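Local atomic coordinates of Lysine/ornithine decarboxylase (Selenomonas ruminantium, PDB entry 5GJO), a protein that decarboxylates L-lysine and L-ornithine with similar efficiency, giving cadaverine and putrescine, as a homodimer that uses pyridoxal 5'-phosphate. Residues I177-G182 and E193-A198; A189-A194 and E238-Q243. The protein carries 2 engineered substitutions. All blocks are in the same frame, centred on the assembly; numbering follows the deposited sequence.

Contact 1: I177-G182 and E193-A198. With PLP (pyridoxal-5'-phosphate), chain H.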
ATOM      1  N   ILE A 177       7.186  30.809 -10.137  1.00 16.84           N
ATOM      2  CA  ILE A 177       8.118  29.700  -9.971  1.00 16.45           C
ATOM      3  C   ILE A 177       7.781  28.966  -8.652  1.00 16.74           C
ATOM      4  O   ILE A 177       7.424  29.592  -7.651  1.00 16.80           O
ATOM      5  CB  ILE A 177       9.524  30.189  -9.980  1.00 17.69           C
ATOM      6  CG1 ILE A 177       9.806  30.863 -11.364  1.00 19.98           C
ATOM      7  CG2 ILE A 177      10.524  29.048  -9.815  1.00 19.96           C
ATOM      8  CD1 ILE A 177      11.168  31.477 -11.482  1.00 20.38           C
ATOM      9  N   CYS A 178       7.939  27.653  -8.728  1.00 15.57           N
ATOM     10  CA  CYS A 178       7.863  26.784  -7.551  1.00 15.66           C
ATOM     11  C   CYS A 178       9.002  25.780  -7.506  1.00 15.36           C
ATOM     12  O   CYS A 178       9.696  25.504  -8.474  1.00 13.20           O
ATOM     13  CB  CYS A 178       6.505  26.019  -7.510  1.00 15.04           C
ATOM     14  SG  CYS A 178       6.194  24.797  -8.739  1.00 15.86           S
ATOM     15  N   PHE A 179       9.160  25.213  -6.325  1.00 14.46           N
ATOM     16  CA  PHE A 179      10.154  24.204  -6.094  1.00 13.19           C
ATOM     17  C   PHE A 179       9.733  23.376  -4.848  1.00 13.58           C
ATOM     18  O   PHE A 179       8.870  23.818  -4.037  1.00 12.26           O
ATOM     19  CB  PHE A 179      11.578  24.727  -5.939  1.00 12.49           C
ATOM     20  CG  PHE A 179      11.764  25.713  -4.832  1.00 12.05           C
ATOM     21  CD1 PHE A 179      11.942  25.305  -3.533  1.00 12.51           C
ATOM     22  CD2 PHE A 179      11.758  27.032  -5.070  1.00 13.02           C
ATOM     23  CE1 PHE A 179      12.132  26.184  -2.504  1.00 14.02           C
ATOM     24  CE2 PHE A 179      11.930  27.949  -4.057  1.00 13.20           C
ATOM     25  CZ  PHE A 179      12.147  27.535  -2.755  1.00 14.70           C
ATOM     26  N   HIS A 180      10.286  22.156  -4.800  1.00 12.15           N
ATOM     27  CA  HIS A 180      10.122  21.335  -3.556  1.00 13.46           C
ATOM     28  C   HIS A 180      11.524  20.778  -3.307  1.00 12.79           C
ATOM     29  O   HIS A 180      12.109  20.129  -4.191  1.00 14.76           O
ATOM     30  CB  HIS A 180       9.099  20.273  -3.718  1.00 15.39           C
ATOM     31  CG  HIS A 180       8.605  19.716  -2.426  1.00 16.57           C
ATOM     32  ND1 HIS A 180       9.474  19.292  -1.455  1.00 17.52           N
ATOM     33  CD2 HIS A 180       7.361  19.505  -1.941  1.00 19.32           C
ATOM     34  CE1 HIS A 180       8.796  18.780  -0.432  1.00 20.78           C
ATOM     35  NE2 HIS A 180       7.511  18.902  -0.692  1.00 18.45           N
ATOM     36  N   VAL A 181      12.019  21.045  -2.130  1.00 11.38           N
ATOM     37  CA  VAL A 181      13.393  20.639  -1.791  1.00 12.60           C
ATOM     38  C   VAL A 181      13.544  19.117  -1.539  1.00 12.58           C
ATOM     39  O   VAL A 181      14.673  18.566  -1.517  1.00 12.57           O
ATOM     40  CB  VAL A 181      13.987  21.420  -0.616  1.00 12.00           C
ATOM     41  CG1 VAL A 181      14.070  22.904  -0.867  1.00 15.17           C
ATOM     42  CG2 VAL A 181      13.324  21.105   0.701  1.00 13.35           C
ATOM     43  N   GLY A 182      12.402  18.476  -1.350  1.00 11.19           N
ATOM     44  CA  GLY A 182      12.316  17.072  -1.000  1.00 11.90           C
ATOM     45  C   GLY A 182      11.653  16.872   0.358  1.00 13.59           C
ATOM     46  O   GLY A 182      11.567  17.787   1.120  1.00 13.58           O
ATOM     47  N   GLU A 193      19.101  28.374  -0.767  1.00 14.65           N
ATOM     48  CA  GLU A 193      19.673  28.256  -2.107  1.00 14.70           C
ATOM     49  C   GLU A 193      18.625  28.338  -3.240  1.00 16.09           C
ATOM     50  O   GLU A 193      18.810  29.037  -4.198  1.00 15.00           O
ATOM     51  CB  GLU A 193      20.491  26.964  -2.231  1.00 17.85           C
ATOM     52  CG  GLU A 193      20.858  26.583  -3.658  1.00 21.53           C
ATOM     53  CD  GLU A 193      21.776  25.366  -3.784  1.00 22.80           C
ATOM     54  OE1 GLU A 193      22.623  25.174  -2.912  1.00 25.51           O
ATOM     55  OE2 GLU A 193      21.661  24.641  -4.773  1.00 22.14           O
ATOM     56  N   ALA A 194      17.516  27.634  -3.085  1.00 14.22           N
ATOM     57  CA  ALA A 194      16.422  27.671  -4.043  1.00 15.68           C
ATOM     58  C   ALA A 194      15.841  29.048  -4.205  1.00 14.78           C
ATOM     59  O   ALA A 194      15.517  29.479  -5.366  1.00 17.26           O
ATOM     60  CB  ALA A 194      15.386  26.652  -3.646  1.00 14.04           C
ATOM     61  N   LEU A 195      15.731  29.732  -3.093  1.00 15.48           N
ATOM     62  CA  LEU A 195      15.315  31.121  -3.077  1.00 15.04           C
ATOM     63  C   LEU A 195      16.218  32.065  -3.894  1.00 18.12           C
ATOM     64  O   LEU A 195      15.709  32.926  -4.664  1.00 17.67           O
ATOM     65  CB  LEU A 195      15.132  31.612  -1.656  1.00 13.92           C
ATOM     66  CG  LEU A 195      13.835  30.989  -1.068  1.00 14.39           C
ATOM     67  CD1 LEU A 195      13.867  31.272   0.424  1.00 15.39           C
ATOM     68  CD2 LEU A 195      12.498  31.417  -1.667  1.00 15.70           C
ATOM     69  N   LEU A 196      17.512  31.855  -3.810  1.00 15.11           N
ATOM     70  CA  LEU A 196      18.487  32.734  -4.559  1.00 16.81           C
ATOM     71  C   LEU A 196      18.335  32.431  -6.018  1.00 16.97           C
ATOM     72  O   LEU A 196      18.379  33.309  -6.852  1.00 15.28           O
ATOM     73  CB  LEU A 196      19.922  32.445  -4.151  1.00 15.67           C
ATOM     74  CG  LEU A 196      20.211  32.997  -2.750  1.00 17.68           C
ATOM     75  CD1 LEU A 196      21.332  32.294  -2.054  1.00 20.15           C
ATOM     76  CD2 LEU A 196      20.525  34.487  -2.716  1.00 19.26           C
ATOM     77  N   VAL A 197      18.225  31.156  -6.354  1.00 15.52           N
ATOM     78  CA  VAL A 197      18.023  30.775  -7.747  1.00 18.02           C
ATOM     79  C   VAL A 197      16.763  31.383  -8.344  1.00 20.18           C
ATOM     80  O   VAL A 197      16.754  31.967  -9.464  1.00 16.94           O
ATOM     81  CB  VAL A 197      17.998  29.225  -7.925  1.00 18.47           C
ATOM     82  CG1 VAL A 197      17.643  28.842  -9.345  1.00 18.96           C
ATOM     83  CG2 VAL A 197      19.376  28.629  -7.533  1.00 19.33           C
ATOM     84  N   ALA A 198      15.680  31.306  -7.573  1.00 17.57           N
ATOM     85  CA  ALA A 198      14.408  31.855  -8.047  1.00 17.97           C
ATOM     86  C   ALA A 198      14.492  33.393  -8.232  1.00 16.61           C
ATOM     87  O   ALA A 198      13.884  33.929  -9.175  1.00 16.95           O
ATOM     88  CB  ALA A 198      13.258  31.483  -7.085  1.00 16.40           C
TER
HETATM   89  N1  PLP H 406       3.523  19.712  -2.265  1.00 35.98           N
HETATM   90  C2  PLP H 406       3.936  18.903  -3.269  1.00 46.50           C
HETATM   91  C2A PLP H 406       3.793  19.350  -4.700  1.00 49.94           C
HETATM   92  C3  PLP H 406       4.529  17.577  -2.963  1.00 39.68           C
HETATM   93  O3  PLP H 406       4.952  16.746  -3.956  1.00 32.07           O
HETATM   94  C4  PLP H 406       4.644  17.192  -1.539  1.00 37.42           C
HETATM   95  C4A PLP H 406       5.221  15.891  -1.134  1.00 42.13           C
HETATM   96  O4A PLP H 406       5.217  14.953  -1.914  1.00 35.07           O
HETATM   97  C5  PLP H 406       4.154  18.168  -0.535  1.00 35.06           C
HETATM   98  C6  PLP H 406       3.619  19.380  -0.965  1.00 31.96           C
HETATM   99  C5A PLP H 406       4.237  17.850   0.940  1.00 29.43           C
HETATM  100  O4P PLP H 406       5.569  17.466   1.270  1.00 17.35           O
HETATM  101  P   PLP H 406       6.013  17.292   2.807  1.00 12.30           P
HETATM  102  O1P PLP H 406       5.839  18.673   3.394  1.00 11.87           O
HETATM  103  O2P PLP H 406       7.446  16.827   2.723  1.00 15.03           O
HETATM  104  O3P PLP H 406       5.052  16.260   3.349  1.00 13.73           O
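F179 lays the face of its ring under the methyl of A194, and this is the tight spot of the contact. A194 CB stands 3.4 Å from the centroid of the F179 ring, 12° off the ring normal, a CH-pi contact close to the middle of the face. L195 meets the same ring at its edge, CD2 lying 4.0 Å from F179 CZ, with its side chain running at about a right angle to that of F179. With CG set between its backbone N and carbonyl carbon (chi1 58°), F179 reaches across to the helix. V140 and I217 from neighbouring loops also touch the phenyl group. Packing is looser at the other end, where I177 CD1 only approaches the backbone, 4.3 Å from A198 O; L201 and F202 of the same helix add to the cover of I177. E193 pairs with R141 in a salt bridge, and L196 packs on Q243 and L247 of helix 233-247. The pairing belongs to the beta-alpha-beta unit of strand 173-178, helix 189-207 and strand 214-216 in the PLP-binding TIM barrel. The side chain of H180 leaves the backbone away from the helix, and its ring lies in the cofactor pocket. H180 NE2 donates to PLP O4P (3.1 Å, 162°), while H180 ND1 accepts G182 N at 3.0 Å, near the ring plane. Gripped at both nitrogens, the imidazole is fixed in rotation, with NE2 presented to the ester oxygen O4P of the cofactor.

Contact 2: A189-A194 and E238-Q243; sequences AAYEEA and EAINKQ. With SO4 (sulfate ion), chain C.
Apolar packing between the two helices centres on Y191 and I240. I240 CD1 sits over one face of the tyrosine ring, displaced toward the rim: it is 3.7 Å from the Y191 ring centroid but 3.5 Å from Y191 CG. The CG1 methylene of I240 follows, 3.7 Å from Y191 CB, so the outer arm of the isoleucine covers the root of the aromatic side chain. CG1 is placed anti to the carbonyl carbon of I240 and carries CD1 across to the ring. Beyond this packing, the Y191 hydroxyl is hydrogen-bonded to the backbone carbonyl of G219, in the PLP pocket. Helices 189-207 and 233-247 belong to the outer layer of the TIM barrel, and their short segments run nearly parallel, 10° apart, with axes 9.5 Å from each other. One direct hydrogen bond spans them: Q243 NE2 donates a hydrogen bond to E192 O at 3.1 Å. It comes from above the carbonyl plane, with a C=O...N angle of 112°, although the oxygen lies almost in the plane of the amide. A bend at chi2 (89°) turns the glutamine end toward that carbonyl; its OE1 has a separate partner in R246, so both ends of the amide are held. A water-mediated bridge forms at the partly exposed margin. There one water donates to both E192 OE1 (2.7 Å) and A239 O, joining a carboxylate to a main-chain carbonyl, while the A239 methyl packs beside the same carboxylate oxygen. The anion contact lies at the start of helix 189-207, where A189 N donates almost straight to sulfate O1 (2.9 Å); S187 OG and K144 NZ also bind this ion, probably taken from the crystallisation liquor.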
ATOM      1  N   ALA A 189      19.473  25.204   4.422  1.00 14.60           N
ATOM      2  CA  ALA A 189      20.204  25.775   3.272  1.00 16.55           C
ATOM      3  C   ALA A 189      19.600  25.472   1.917  1.00 15.94           C
ATOM      4  O   ALA A 189      19.696  26.299   0.969  1.00 15.63           O
ATOM      5  CB  ALA A 189      21.664  25.305   3.259  1.00 18.57           C
ATOM      6  N   ALA A 190      18.995  24.308   1.780  1.00 13.36           N
ATOM      7  CA  ALA A 190      18.386  23.961   0.517  1.00 13.18           C
ATOM      8  C   ALA A 190      17.295  24.969   0.170  1.00 15.25           C
ATOM      9  O   ALA A 190      17.161  25.347  -0.954  1.00 13.74           O
ATOM     10  CB  ALA A 190      17.813  22.562   0.567  1.00 15.25           C
ATOM     11  N   TYR A 191      16.504  25.373   1.159  1.00 13.94           N
ATOM     12  CA  TYR A 191      15.505  26.392   0.922  1.00 13.68           C
ATOM     13  C   TYR A 191      16.158  27.729   0.563  1.00 13.26           C
ATOM     14  O   TYR A 191      15.739  28.400  -0.331  1.00 13.72           O
ATOM     15  CB  TYR A 191      14.623  26.578   2.151  1.00 14.51           C
ATOM     16  CG  TYR A 191      13.772  25.388   2.514  1.00 13.01           C
ATOM     17  CD1 TYR A 191      12.495  25.242   2.004  1.00 12.72           C
ATOM     18  CD2 TYR A 191      14.219  24.441   3.407  1.00 14.71           C
ATOM     19  CE1 TYR A 191      11.699  24.169   2.343  1.00 12.75           C
ATOM     20  CE2 TYR A 191      13.433  23.369   3.760  1.00 13.55           C
ATOM     21  CZ  TYR A 191      12.160  23.231   3.220  1.00 13.26           C
ATOM     22  OH  TYR A 191      11.364  22.169   3.556  1.00 14.39           O
ATOM     23  N   GLU A 192      17.205  28.086   1.283  1.00 14.13           N
ATOM     24  CA  GLU A 192      17.874  29.358   1.053  1.00 15.33           C
ATOM     25  C   GLU A 192      18.482  29.452  -0.339  1.00 14.39           C
ATOM     26  O   GLU A 192      18.393  30.465  -0.984  1.00 16.81           O
ATOM     27  CB  GLU A 192      18.941  29.589   2.115  1.00 18.99           C
ATOM     28  CG  GLU A 192      18.358  29.804   3.491  1.00 21.00           C
ATOM     29  CD  GLU A 192      19.387  29.860   4.600  1.00 24.28           C
ATOM     30  OE1 GLU A 192      19.193  30.636   5.523  1.00 26.11           O
ATOM     31  OE2 GLU A 192      20.369  29.120   4.560  1.00 25.74           O
ATOM     32  N   GLU A 193      19.101  28.374  -0.767  1.00 14.65           N
ATOM     33  CA  GLU A 193      19.673  28.256  -2.107  1.00 14.70           C
ATOM     34  C   GLU A 193      18.625  28.338  -3.240  1.00 16.09           C
ATOM     35  O   GLU A 193      18.810  29.037  -4.198  1.00 15.00           O
ATOM     36  CB  GLU A 193      20.491  26.964  -2.231  1.00 17.85           C
ATOM     37  CG  GLU A 193      20.858  26.583  -3.658  1.00 21.53           C
ATOM     38  CD  GLU A 193      21.776  25.366  -3.784  1.00 22.80           C
ATOM     39  OE1 GLU A 193      22.623  25.174  -2.912  1.00 25.51           O
ATOM     40  OE2 GLU A 193      21.661  24.641  -4.773  1.00 22.14           O
ATOM     41  N   ALA A 194      17.516  27.634  -3.085  1.00 14.22           N
ATOM     42  CA  ALA A 194      16.422  27.671  -4.043  1.00 15.68           C
ATOM     43  C   ALA A 194      15.841  29.048  -4.205  1.00 14.78           C
ATOM     44  O   ALA A 194      15.517  29.479  -5.366  1.00 17.26           O
ATOM     45  CB  ALA A 194      15.386  26.652  -3.646  1.00 14.04           C
ATOM     46  N   GLU A 238      12.138  30.399  10.618  1.00 14.70           N
ATOM     47  CA  GLU A 238      12.519  31.795  10.695  1.00 17.59           C
ATOM     48  C   GLU A 238      13.574  32.131   9.637  1.00 16.50           C
ATOM     49  O   GLU A 238      13.547  33.186   9.076  1.00 16.03           O
ATOM     50  CB  GLU A 238      13.044  32.158  12.079  1.00 20.33           C
ATOM     51  CG  GLU A 238      12.034  32.047  13.199  1.00 25.39           C
ATOM     52  CD  GLU A 238      11.212  33.302  13.396  1.00 36.80           C
ATOM     53  OE1 GLU A 238      11.511  34.313  12.743  1.00 39.01           O
ATOM     54  OE2 GLU A 238      10.255  33.267  14.189  1.00 31.75           O
ATOM     55  N   ALA A 239      14.512  31.221   9.420  1.00 14.75           N
ATOM     56  CA  ALA A 239      15.614  31.402   8.426  1.00 15.99           C
ATOM     57  C   ALA A 239      15.042  31.406   7.025  1.00 15.76           C
ATOM     58  O   ALA A 239      15.445  32.252   6.195  1.00 14.98           O
ATOM     59  CB  ALA A 239      16.648  30.323   8.564  1.00 15.58           C
ATOM     60  N   ILE A 240      14.074  30.561   6.755  1.00 13.67           N
ATOM     61  CA  ILE A 240      13.374  30.609   5.447  1.00 14.86           C
ATOM     62  C   ILE A 240      12.662  31.964   5.300  1.00 16.39           C
ATOM     63  O   ILE A 240      12.741  32.665   4.245  1.00 14.96           O
ATOM     64  CB  ILE A 240      12.487  29.420   5.275  1.00 15.17           C
ATOM     65  CG1 ILE A 240      13.268  28.113   5.218  1.00 16.46           C
ATOM     66  CG2 ILE A 240      11.633  29.489   4.038  1.00 15.22           C
ATOM     67  CD1 ILE A 240      12.434  26.868   5.440  1.00 16.34           C
ATOM     68  N   ASN A 241      11.908  32.360   6.343  1.00 14.26           N
ATOM     69  CA  ASN A 241      11.150  33.612   6.299  1.00 15.21           C
ATOM     70  C   ASN A 241      12.106  34.805   6.072  1.00 16.44           C
ATOM     71  O   ASN A 241      11.774  35.687   5.232  1.00 17.49           O
ATOM     72  CB  ASN A 241      10.340  33.815   7.582  1.00 15.22           C
ATOM     73  CG  ASN A 241       9.263  34.806   7.413  1.00 15.30           C
ATOM     74  OD1 ASN A 241       8.250  34.581   6.775  1.00 14.90           O
ATOM     75  ND2 ASN A 241       9.500  35.979   7.992  1.00 17.43           N
ATOM     76  N   LYS A 242      13.263  34.764   6.733  1.00 18.08           N
ATOM     77  CA  LYS A 242      14.265  35.854   6.672  1.00 17.92           C
ATOM     78  C   LYS A 242      14.735  35.980   5.201  1.00 16.81           C
ATOM     79  O   LYS A 242      14.856  37.123   4.640  1.00 16.06           O
ATOM     80  CB  LYS A 242      15.413  35.640   7.637  1.00 19.01           C
ATOM     81  CG  LYS A 242      16.409  36.791   7.678  1.00 23.72           C
ATOM     82  CD  LYS A 242      17.662  36.460   8.423  1.00 24.79           C
ATOM     83  CE  LYS A 242      18.466  37.723   8.652  1.00 31.94           C
ATOM     84  NZ  LYS A 242      19.626  37.449   9.559  1.00 34.73           N
ATOM     85  N   GLN A 243      14.946  34.850   4.551  1.00 16.63           N
ATOM     86  CA  GLN A 243      15.445  34.856   3.198  1.00 16.28           C
ATOM     87  C   GLN A 243      14.354  35.285   2.239  1.00 17.17           C
ATOM     88  O   GLN A 243      14.607  35.955   1.198  1.00 16.41           O
ATOM     89  CB  GLN A 243      16.006  33.477   2.823  1.00 16.54           C
ATOM     90  CG  GLN A 243      16.642  33.395   1.429  1.00 18.15           C
ATOM     91  CD  GLN A 243      18.111  33.750   1.438  1.00 17.09           C
ATOM     92  OE1 GLN A 243      18.530  34.627   2.159  1.00 17.36           O
ATOM     93  NE2 GLN A 243      18.913  32.994   0.724  1.00 18.10           N
TER
HETATM   94  S   SO4 C 401      22.082  22.692   6.174  1.00 25.82           S
HETATM   95  O1  SO4 C 401      20.943  23.629   6.422  1.00 18.38           O
HETATM   96  O2  SO4 C 401      23.346  23.382   6.392  1.00 28.05           O
HETATM   97  O3  SO4 C 401      21.890  21.677   7.251  1.00 26.64           O
HETATM   98  O4  SO4 C 401      22.034  22.030   4.844  1.00 24.07           O
HETATM   99  O   HOH W   1      18.085  33.039   6.197  1.00 18.15           O

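Overall arrangement
Following the chain from the N terminus, strand 173-178 runs into the cofactor-binding turn, and helix 189-207 then folds back so that contact 1 closes a short loop of ten residues between its segments. Contact 2 starts on the same helix and closes a longer loop of 43 residues, which passes through strand 214-216 before reaching helix 233-247. The contacts share E193 and A194 and their spans (177-198 and 189-243) overlap, so they cross instead of nesting. The centres of contacts 1 and 2 are about 9 Å apart. V181 packs on Y191, and L195 and L196 on Q243, so helix 189-207 meets the strand 173-178 region on one side and its neighbour in the helical layer, 233-247, on another.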